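N-acetylglucosaminidase (PDB 6INX) probably hydrolyses beta-N-acetylglucosaminidic linkages in glycans, as a glycoside hydrolase of family 18 with a TIM-barrel fold. Local coordinates at residues Y10-D13 against R14-P17; T20-E23 against L24-T28; T136-E139 against A140-Q144. One frame throughout, in Å; residues are numbered along the deposited sequence.

Contact 1 of 3, residues Y10-D13 against R14-P17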
ATOM      1  N   TYR A  10     -11.500  20.934 -11.674  1.00 12.45           N
ATOM      2  CA  TYR A  10     -12.804  20.300 -11.536  1.00 11.66           C
ATOM      3  C   TYR A  10     -13.793  21.293 -10.944  1.00 11.94           C
ATOM      4  O   TYR A  10     -13.500  21.959  -9.943  1.00 14.20           O
ATOM      5  CB  TYR A  10     -12.706  19.045 -10.665  1.00 11.93           C
ATOM      6  CG  TYR A  10     -12.209  17.850 -11.450  1.00 12.36           C
ATOM      7  CD1 TYR A  10     -13.093  17.031 -12.148  1.00 11.91           C
ATOM      8  CD2 TYR A  10     -10.851  17.574 -11.531  1.00 15.55           C
ATOM      9  CE1 TYR A  10     -12.628  15.950 -12.901  1.00 14.02           C
ATOM     10  CE2 TYR A  10     -10.377  16.503 -12.269  1.00 17.33           C
ATOM     11  CZ  TYR A  10     -11.274  15.694 -12.952  1.00 16.45           C
ATOM     12  OH  TYR A  10     -10.782  14.632 -13.697  1.00 19.92           O
ATOM     13  N   VAL A  11     -14.934  21.446 -11.608  1.00 10.72           N
ATOM     14  CA  VAL A  11     -16.012  22.307 -11.140  1.00 12.25           C
ATOM     15  C   VAL A  11     -17.291  21.490 -11.174  1.00 13.61           C
ATOM     16  O   VAL A  11     -17.694  21.010 -12.239  1.00 12.96           O
ATOM     17  CB  VAL A  11     -16.167  23.552 -12.027  1.00 15.64           C
ATOM     18  CG1 VAL A  11     -17.229  24.480 -11.434  1.00 15.60           C
ATOM     19  CG2 VAL A  11     -14.829  24.265 -12.184  1.00 16.60           C
ATOM     20  N   SER A  12     -17.931  21.326 -10.018  1.00 14.19           N
ATOM     21  CA  SER A  12     -19.238  20.680 -10.014  1.00 14.74           C
ATOM     22  C   SER A  12     -20.233  21.507 -10.823  1.00 15.19           C
ATOM     23  O   SER A  12     -20.122  22.731 -10.920  1.00 16.31           O
ATOM     24  CB  SER A  12     -19.744  20.503  -8.584  1.00 21.14           C
ATOM     25  OG  SER A  12     -20.208  21.728  -8.060  1.00 23.90           O
ATOM     26  N   ASP A  13     -21.195  20.822 -11.449  1.00 14.29           N
ATOM     27  CA  ASP A  13     -22.223  21.533 -12.207  1.00 15.33           C
ATOM     28  C   ASP A  13     -22.896  22.593 -11.342  1.00 18.16           C
ATOM     29  O   ASP A  13     -23.209  23.693 -11.815  1.00 18.12           O
ATOM     30  CB  ASP A  13     -23.246  20.529 -12.751  1.00 17.31           C
ATOM     31  CG  ASP A  13     -24.535  21.189 -13.222  1.00 21.94           C
ATOM     32  OD1 ASP A  13     -24.496  21.981 -14.185  1.00 28.58           O
ATOM     33  OD2 ASP A  13     -25.595  20.906 -12.622  1.00 26.08           O
ATOM     34  N   ARG A  14     -23.086  22.284 -10.059  1.00 18.53           N
ATOM     35  CA  ARG A  14     -23.731  23.213  -9.138  1.00 20.55           C
ATOM     36  C   ARG A  14     -22.917  24.491  -8.949  1.00 21.08           C
ATOM     37  O   ARG A  14     -23.486  25.546  -8.638  1.00 23.14           O
ATOM     38  CB  ARG A  14     -23.952  22.494  -7.808  1.00 21.24           C
ATOM     39  CG  ARG A  14     -24.463  23.339  -6.660  1.00 29.37           C
ATOM     40  CD  ARG A  14     -24.660  22.462  -5.429  1.00 28.56           C
ATOM     41  NE  ARG A  14     -25.435  21.263  -5.742  1.00 33.14           N
ATOM     42  CZ  ARG A  14     -26.753  21.248  -5.923  1.00 32.17           C
ATOM     43  NH1 ARG A  14     -27.456  22.370  -5.826  1.00 32.66           N
ATOM     44  NH2 ARG A  14     -27.368  20.109  -6.211  1.00 34.85           N
ATOM     45  N   HIS A  15     -21.601  24.433  -9.153  1.00 18.72           N
ATOM     46  CA  HIS A  15     -20.732  25.585  -8.932  1.00 18.93           C
ATOM     47  C   HIS A  15     -20.438  26.387 -10.193  1.00 20.45           C
ATOM     48  O   HIS A  15     -19.780  27.428 -10.103  1.00 20.51           O
ATOM     49  CB  HIS A  15     -19.413  25.157  -8.276  1.00 20.24           C
ATOM     50  CG  HIS A  15     -19.581  24.599  -6.898  1.00 20.65           C
ATOM     51  ND1 HIS A  15     -18.738  23.644  -6.374  1.00 20.26           N
ATOM     52  CD2 HIS A  15     -20.502  24.858  -5.940  1.00 24.50           C
ATOM     53  CE1 HIS A  15     -19.133  23.338  -5.149  1.00 24.88           C
ATOM     54  NE2 HIS A  15     -20.201  24.060  -4.863  1.00 25.21           N
ATOM     55  N   LEU A  16     -20.892  25.933 -11.359  1.00 19.28           N
ATOM     56  CA  LEU A  16     -20.660  26.678 -12.597  1.00 17.24           C
ATOM     57  C   LEU A  16     -21.068  28.145 -12.523  1.00 20.35           C
ATOM     58  O   LEU A  16     -20.293  28.995 -12.988  1.00 20.49           O
ATOM     59  CB  LEU A  16     -21.308  25.953 -13.785  1.00 19.29           C
ATOM     60  CG  LEU A  16     -20.627  24.657 -14.236  1.00 16.29           C
ATOM     61  CD1 LEU A  16     -21.547  23.893 -15.195  1.00 15.59           C
ATOM     62  CD2 LEU A  16     -19.264  24.934 -14.867  1.00 19.30           C
ATOM     63  N   PRO A  17     -22.229  28.515 -11.970  1.00 23.64           N
ATOM     64  CA  PRO A  17     -22.585  29.947 -11.919  1.00 24.47           C
ATOM     65  C   PRO A  17     -21.663  30.784 -11.053  1.00 25.54           C
ATOM     66  O   PRO A  17     -21.659  32.013 -11.191  1.00 29.31           O
ATOM     67  CB  PRO A  17     -24.018  29.944 -11.367  1.00 25.46           C
ATOM     68  CG  PRO A  17     -24.534  28.565 -11.624  1.00 25.89           C
ATOM     69  CD  PRO A  17     -23.340  27.669 -11.497  1.00 21.57           C
TER

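Contact 2 of 3, residues T20-E23 against L24-T28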
ATOM      1  N   THR A  20     -16.244  33.383 -12.134  1.00 25.41           N
ATOM      2  CA  THR A  20     -16.117  34.769 -12.555  1.00 26.77           C
ATOM      3  C   THR A  20     -15.138  34.863 -13.717  1.00 26.60           C
ATOM      4  O   THR A  20     -14.353  33.947 -13.973  1.00 21.72           O
ATOM      5  CB  THR A  20     -15.612  35.630 -11.397  1.00 28.52           C
ATOM      6  OG1 THR A  20     -14.266  35.257 -11.078  1.00 25.88           O
ATOM      7  CG2 THR A  20     -16.492  35.442 -10.173  1.00 31.56           C
ATOM      8  N   LYS A  21     -15.190  35.995 -14.425  1.00 25.62           N
ATOM      9  CA  LYS A  21     -14.286  36.182 -15.556  1.00 23.77           C
ATOM     10  C   LYS A  21     -12.828  36.110 -15.117  1.00 22.53           C
ATOM     11  O   LYS A  21     -11.996  35.498 -15.802  1.00 21.21           O
ATOM     12  CB  LYS A  21     -14.575  37.506 -16.267  1.00 28.96           C
ATOM     13  CG  LYS A  21     -13.550  37.849 -17.346  1.00 29.79           C
ATOM     14  CD  LYS A  21     -14.199  38.385 -18.611  1.00 33.27           C
ATOM     15  CE  LYS A  21     -14.525  39.864 -18.484  1.00 37.41           C
ATOM     16  NZ  LYS A  21     -15.178  40.390 -19.719  1.00 42.17           N
ATOM     17  N   GLU A  22     -12.497  36.728 -13.980  1.00 23.77           N
ATOM     18  CA  GLU A  22     -11.116  36.710 -13.503  1.00 25.58           C
ATOM     19  C   GLU A  22     -10.633  35.287 -13.242  1.00 24.33           C
ATOM     20  O   GLU A  22      -9.496  34.940 -13.582  1.00 22.99           O
ATOM     21  CB  GLU A  22     -10.959  37.580 -12.254  1.00 33.12           C
ATOM     22  CG  GLU A  22      -9.818  37.136 -11.345  1.00 36.60           C
ATOM     23  CD  GLU A  22      -9.381  38.202 -10.358  1.00 43.63           C
ATOM     24  OE1 GLU A  22     -10.221  39.043  -9.971  1.00 46.30           O
ATOM     25  OE2 GLU A  22      -8.195  38.190  -9.962  1.00 46.03           O
ATOM     26  N   GLU A  23     -11.488  34.444 -12.652  1.00 22.57           N
ATOM     27  CA  GLU A  23     -11.115  33.050 -12.419  1.00 22.34           C
ATOM     28  C   GLU A  23     -11.006  32.282 -13.728  1.00 19.27           C
ATOM     29  O   GLU A  23     -10.086  31.472 -13.907  1.00 21.01           O
ATOM     30  CB  GLU A  23     -12.147  32.370 -11.519  1.00 21.60           C
ATOM     31  CG  GLU A  23     -12.248  32.943 -10.110  1.00 26.46           C
ATOM     32  CD  GLU A  23     -13.414  32.359  -9.331  1.00 33.26           C
ATOM     33  OE1 GLU A  23     -14.436  31.996  -9.959  1.00 35.12           O
ATOM     34  OE2 GLU A  23     -13.313  32.256  -8.091  1.00 38.43           O
ATOM     35  N   LEU A  24     -11.942  32.517 -14.652  1.00 16.71           N
ATOM     36  CA  LEU A  24     -11.939  31.794 -15.918  1.00 20.66           C
ATOM     37  C   LEU A  24     -10.668  32.054 -16.707  1.00 19.75           C
ATOM     38  O   LEU A  24     -10.175  31.155 -17.399  1.00 22.28           O
ATOM     39  CB  LEU A  24     -13.173  32.173 -16.746  1.00 20.67           C
ATOM     40  CG  LEU A  24     -14.510  31.697 -16.171  1.00 21.92           C
ATOM     41  CD1 LEU A  24     -15.693  32.464 -16.768  1.00 25.86           C
ATOM     42  CD2 LEU A  24     -14.690  30.205 -16.386  1.00 22.01           C
ATOM     43  N   LYS A  25     -10.112  33.265 -16.605  1.00 19.11           N
ATOM     44  CA  LYS A  25      -8.906  33.592 -17.352  1.00 20.38           C
ATOM     45  C   LYS A  25      -7.670  32.913 -16.780  1.00 18.41           C
ATOM     46  O   LYS A  25      -6.642  32.852 -17.463  1.00 22.53           O
ATOM     47  CB  LYS A  25      -8.697  35.107 -17.378  1.00 20.49           C
ATOM     48  CG  LYS A  25      -9.694  35.857 -18.245  1.00 29.48           C
ATOM     49  CD  LYS A  25      -9.066  36.313 -19.552  1.00 32.34           C
ATOM     50  CE  LYS A  25     -10.107  36.945 -20.471  1.00 34.65           C
ATOM     51  NZ  LYS A  25      -9.664  36.981 -21.892  1.00 39.14           N
ATOM     52  N   LYS A  26      -7.746  32.405 -15.554  1.00 19.25           N
ATOM     53  CA  LYS A  26      -6.630  31.706 -14.936  1.00 17.45           C
ATOM     54  C   LYS A  26      -6.602  30.222 -15.264  1.00 20.87           C
ATOM     55  O   LYS A  26      -5.574  29.574 -15.042  1.00 21.41           O
ATOM     56  CB  LYS A  26      -6.656  31.904 -13.416  1.00 19.79           C
ATOM     57  CG  LYS A  26      -6.491  33.365 -13.017  1.00 19.55           C
ATOM     58  CD  LYS A  26      -6.586  33.577 -11.519  1.00 22.71           C
ATOM     59  CE  LYS A  26      -6.572  35.072 -11.189  1.00 27.90           C
ATOM     60  NZ  LYS A  26      -6.874  35.331  -9.755  1.00 29.95           N
ATOM     61  N   LEU A  27      -7.699  29.677 -15.772  1.00 16.92           N
ATOM     62  CA  LEU A  27      -7.799  28.266 -16.105  1.00 17.06           C
ATOM     63  C   LEU A  27      -7.568  28.048 -17.594  1.00 19.48           C
ATOM     64  O   LEU A  27      -7.913  28.891 -18.429  1.00 18.83           O
ATOM     65  CB  LEU A  27      -9.193  27.749 -15.740  1.00 15.05           C
ATOM     66  CG  LEU A  27      -9.572  27.852 -14.262  1.00 18.91           C
ATOM     67  CD1 LEU A  27     -11.059  27.612 -14.065  1.00 20.38           C
ATOM     68  CD2 LEU A  27      -8.755  26.868 -13.448  1.00 19.09           C
ATOM     69  N   THR A  28      -6.974  26.907 -17.926  1.00 14.42           N
ATOM     70  CA  THR A  28      -6.965  26.448 -19.307  1.00 14.98           C
ATOM     71  C   THR A  28      -8.061  25.436 -19.583  1.00 15.62           C
ATOM     72  O   THR A  28      -8.550  25.354 -20.715  1.00 14.17           O
ATOM     73  CB  THR A  28      -5.603  25.849 -19.685  1.00 17.34           C
ATOM     74  OG1 THR A  28      -5.363  24.654 -18.930  1.00 15.44           O
ATOM     75  CG2 THR A  28      -4.484  26.838 -19.403  1.00 19.94           C
TER

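Contact 3 of 3, residues T136-E139 against A140-Q144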
ATOM      1  N   THR A 136     -12.609   3.430 -28.962  1.00 10.20           N
ATOM      2  CA  THR A 136     -13.886   3.622 -29.642  1.00 10.91           C
ATOM      3  C   THR A 136     -14.427   5.027 -29.407  1.00 11.26           C
ATOM      4  O   THR A 136     -14.975   5.659 -30.318  1.00 11.66           O
ATOM      5  CB  THR A 136     -14.879   2.582 -29.116  1.00 11.87           C
ATOM      6  OG1 THR A 136     -14.350   1.274 -29.351  1.00 16.17           O
ATOM      7  CG2 THR A 136     -16.224   2.706 -29.806  1.00 12.36           C
ATOM      8  N   MET A 137     -14.277   5.537 -28.186  1.00 11.19           N
ATOM      9  CA  MET A 137     -14.732   6.887 -27.893  1.00 11.20           C
ATOM     10  C   MET A 137     -13.906   7.923 -28.650  1.00  9.91           C
ATOM     11  O   MET A 137     -14.458   8.898 -29.177  1.00 10.57           O
ATOM     12  CB  MET A 137     -14.651   7.131 -26.388  1.00 11.23           C
ATOM     13  CG  MET A 137     -15.648   6.299 -25.560  1.00 13.46           C
ATOM     14  SD  MET A 137     -15.589   6.692 -23.790  1.00 14.86           S
ATOM     15  CE  MET A 137     -16.011   8.444 -23.886  1.00 15.63           C
ATOM     16  N   ARG A 138     -12.587   7.729 -28.708  1.00 11.70           N
ATOM     17  CA  ARG A 138     -11.740   8.636 -29.478  1.00 12.06           C
ATOM     18  C   ARG A 138     -12.102   8.606 -30.957  1.00 12.09           C
ATOM     19  O   ARG A 138     -12.174   9.655 -31.602  1.00 12.15           O
ATOM     20  CB  ARG A 138     -10.267   8.282 -29.265  1.00 13.39           C
ATOM     21  CG  ARG A 138      -9.318   8.932 -30.278  1.00 13.41           C
ATOM     22  CD  ARG A 138      -9.445  10.445 -30.295  1.00 15.69           C
ATOM     23  NE  ARG A 138      -8.806  11.029 -29.133  1.00 15.34           N
ATOM     24  CZ  ARG A 138      -8.891  12.310 -28.786  1.00 16.40           C
ATOM     25  NH1 ARG A 138      -9.607  13.159 -29.509  1.00 16.81           N
ATOM     26  NH2 ARG A 138      -8.264  12.731 -27.698  1.00 17.20           N
ATOM     27  N   GLU A 139     -12.353   7.416 -31.501  1.00 12.82           N
ATOM     28  CA  GLU A 139     -12.750   7.321 -32.904  1.00 13.76           C
ATOM     29  C   GLU A 139     -14.017   8.116 -33.180  1.00 14.68           C
ATOM     30  O   GLU A 139     -14.094   8.849 -34.175  1.00 14.08           O
ATOM     31  CB  GLU A 139     -12.920   5.853 -33.292  1.00 15.08           C
ATOM     32  CG  GLU A 139     -11.586   5.151 -33.487  1.00 16.75           C
ATOM     33  CD  GLU A 139     -11.697   3.638 -33.493  1.00 20.83           C
ATOM     34  OE1 GLU A 139     -12.776   3.108 -33.161  1.00 24.23           O
ATOM     35  OE2 GLU A 139     -10.694   2.972 -33.820  1.00 23.19           O
ATOM     36  N   ALA A 140     -15.018   8.001 -32.301  1.00 12.30           N
ATOM     37  CA  ALA A 140     -16.287   8.692 -32.520  1.00 12.30           C
ATOM     38  C   ALA A 140     -16.132  10.195 -32.365  1.00 12.13           C
ATOM     39  O   ALA A 140     -16.693  10.971 -33.152  1.00 12.84           O
ATOM     40  CB  ALA A 140     -17.346   8.171 -31.543  1.00 12.86           C
ATOM     41  N   LEU A 141     -15.373  10.627 -31.354  1.00 10.78           N
ATOM     42  CA  LEU A 141     -15.161  12.055 -31.150  1.00 11.81           C
ATOM     43  C   LEU A 141     -14.365  12.662 -32.299  1.00 12.91           C
ATOM     44  O   LEU A 141     -14.636  13.794 -32.708  1.00 14.73           O
ATOM     45  CB  LEU A 141     -14.471  12.292 -29.803  1.00 10.72           C
ATOM     46  CG  LEU A 141     -15.411  12.110 -28.609  1.00 11.08           C
ATOM     47  CD1 LEU A 141     -14.614  12.017 -27.318  1.00 12.00           C
ATOM     48  CD2 LEU A 141     -16.422  13.241 -28.553  1.00 14.87           C
ATOM     49  N   ASP A 142     -13.396  11.919 -32.843  1.00 13.04           N
ATOM     50  CA  ASP A 142     -12.645  12.414 -33.994  1.00 14.23           C
ATOM     51  C   ASP A 142     -13.538  12.534 -35.223  1.00 13.69           C
ATOM     52  O   ASP A 142     -13.435  13.508 -35.977  1.00 13.85           O
ATOM     53  CB  ASP A 142     -11.459  11.502 -34.280  1.00 15.64           C
ATOM     54  CG  ASP A 142     -10.277  11.774 -33.361  1.00 19.09           C
ATOM     55  OD1 ASP A 142     -10.343  12.715 -32.531  1.00 19.70           O
ATOM     56  OD2 ASP A 142      -9.278  11.041 -33.484  1.00 23.02           O
ATOM     57  N   ARG A 143     -14.431  11.570 -35.435  1.00 13.62           N
ATOM     58  CA  ARG A 143     -15.369  11.687 -36.547  1.00 13.81           C
ATOM     59  C   ARG A 143     -16.252  12.920 -36.397  1.00 15.46           C
ATOM     60  O   ARG A 143     -16.537  13.617 -37.380  1.00 14.71           O
ATOM     61  CB  ARG A 143     -16.208  10.416 -36.663  1.00 14.19           C
ATOM     62  CG  ARG A 143     -15.458   9.266 -37.311  1.00 16.40           C
ATOM     63  CD  ARG A 143     -15.289   9.478 -38.807  1.00 23.48           C
ATOM     64  NE  ARG A 143     -16.584   9.581 -39.468  1.00 26.14           N
ATOM     65  CZ  ARG A 143     -17.046  10.676 -40.065  1.00 25.74           C
ATOM     66  NH1 ARG A 143     -16.313  11.795 -40.104  1.00 18.26           N
ATOM     67  NH2 ARG A 143     -18.247  10.647 -40.624  1.00 28.44           N
ATOM     68  N   GLN A 144     -16.702  13.211 -35.178  1.00 12.97           N
ATOM     69  CA  GLN A 144     -17.507  14.412 -34.986  1.00 15.61           C
ATOM     70  C   GLN A 144     -16.668  15.671 -35.168  1.00 12.70           C
ATOM     71  O   GLN A 144     -17.146  16.668 -35.718  1.00 13.24           O
ATOM     72  CB  GLN A 144     -18.196  14.389 -33.623  1.00 15.82           C
ATOM     73  CG  GLN A 144     -19.230  15.495 -33.424  1.00 13.33           C
ATOM     74  CD  GLN A 144     -20.354  15.430 -34.436  1.00 14.29           C
ATOM     75  OE1 GLN A 144     -20.837  14.349 -34.782  1.00 15.99           O
ATOM     76  NE2 GLN A 144     -20.777  16.591 -34.922  1.00 18.58           N
TER

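Contact 1 of 3, residues Y10-D13 against R14-P17
H15 folds back over V11 and S12 where the chain leaves strand 6-12 and turns into a short 3-10 segment. Its CB lies 3.9 Å from CG1 of V11, a branched apolar residue suited to the buried end of a strand, and also touches S12 OG. With CG swung to the side of its own backbone N (chi1 -65°), the imidazole presents one face to the serine hydroxyl: S12 OG lies 3.2 Å from H15 CG and 2.9 Å from ND1, then 3.5 Å from CE1 and 4.0 Å from NE2. H15 ND1 is hydrogen-bonded to E325, whose carboxylate also accepts from S12 N. The turn closes the first strand of the TIM barrel at its C-terminal end: H15 N donates to S12 O at 2.9 Å, with a weak second bond to S12 OG, and L16 N donates to D13 O at 3.3 Å, both donors sitting well above the carbonyl planes. L16 sends CD2 to within 4.0 Å of V11 CG1, extending the apolar strip toward I32, while its CD1 passes D13 OD1. The carboxylate of D13 is gripped by Q48 N and N49 N, tying the turn to the neighbouring loop.

Contact 2 of 3, residues T20-E23 against L24-T28
A capping box starts the short helix 21-24, with T20 as its N-cap. T20 OG1 accepts from E23 N at 3.3 Å, while E23 OE1 takes the T20 N-H at 3.2 Å, on its anti side and 34° out of the carboxylate plane. Threonine suits the N-cap because its short hydroxyl reaches the first-turn amides; glutamate has the length to reach back. E23 OE1 has a second partner in the hydroxyl of Y326. The main chain then winds on as T20 O accepts the amide of L24 at 2.9 Å and K25 N bonds K21 O at 3.0 Å. L24 turns CG and CD1 over T20 O, and its side chain packs on L56 and L63. This is the brief helical link of the barrel's first beta-alpha-beta unit, between parallel strands 6-12 and 29-38; a type I turn from L24 to L27 then leads toward strand 29-38. K26 N donates to E23 O at 3.0 Å. On the outer side E22 and K26 run alongside each other; K26, extended beyond CG, lays CG 3.4 Å from E22 O and brings NZ to E22 OE2 at 3.2 Å, a salt bridge in which NZ meets OE2 on its anti side, 29° out of the carboxylate plane. K26 NZ also makes a salt bridge with D336. A methionine in place of K26 would probably leave both acids without their positive mate. L27 turns inward instead, against V7 and L335.

Contact 3 of 3, residues T136-E139 against A140-Q144
An i to i+4 salt bridge on helix 126-148 joins R138 to D142, one turn apart; R138 lies against L154 of strand 153-159, while D142 is partly exposed. This helix connects the parallel strands 105-109 and 153-159, so it forms the crossover of a beta-alpha-beta unit on the outside of the TIM barrel. R138 leaves the backbone with CG anti to its N (chi1 166°), then bends at both chi2 and chi3, which folds the chain over the aspartate. Its CD rests beside the carboxylate, 3.2 Å from D142 OD2, and beyond it R138 NH1 donates to D142 OD1 at 3.1 Å. The acceptor is met on its syn side but 29° out of the carboxylate plane. The guanidinium and carboxylate planes are 36° apart, and NH1 alone bonds the aspartate, since NE and NH2 serve Y176 O and D178; NH1 also donates to Y152 O. D142 is short enough for its CG to sit 3.3 Å from R138 O, the carbonyl that accepts the D142 N-H at 2.9 Å. The rest of the turn is regular helix: L141 N bonds M137 O at 2.9 Å, and A140 N and R143 N bond T136 O and E139 O in the same pattern. The flexible thioether of M137 and the branched chain of L141 pack on L154, whereas A140, with only a methyl, suits the close approach of A91 on helix 84-100. R143 lies on the solvent side, its NH1 bridged to E146. With every guanidinium nitrogen of R138 engaged and two acids beside it, the buried positive charge is probably well compensated and its rotation fixed.

Overall arrangement
Contacts 1 and 2 adjoin in the sequence, with centres about 13 Å apart: 10-17 ends the first barrel strand, and 20-28 supplies the helical link and turn that lead to the second. Y326 ties them together, touching V11 and H15 in one and bonding E23 in the other. Contact 3 lies elsewhere on the barrel wall, its centre about 26 Å from that of contact 1 and 29 Å from that of contact 2, on the helix that follows strand 105-109. Y10, at the start of contact 1, hydrogen-bonds D107 on that strand, within the family's DxxDxDxE signature, so contact 1 is probably nearest the catalytic centre.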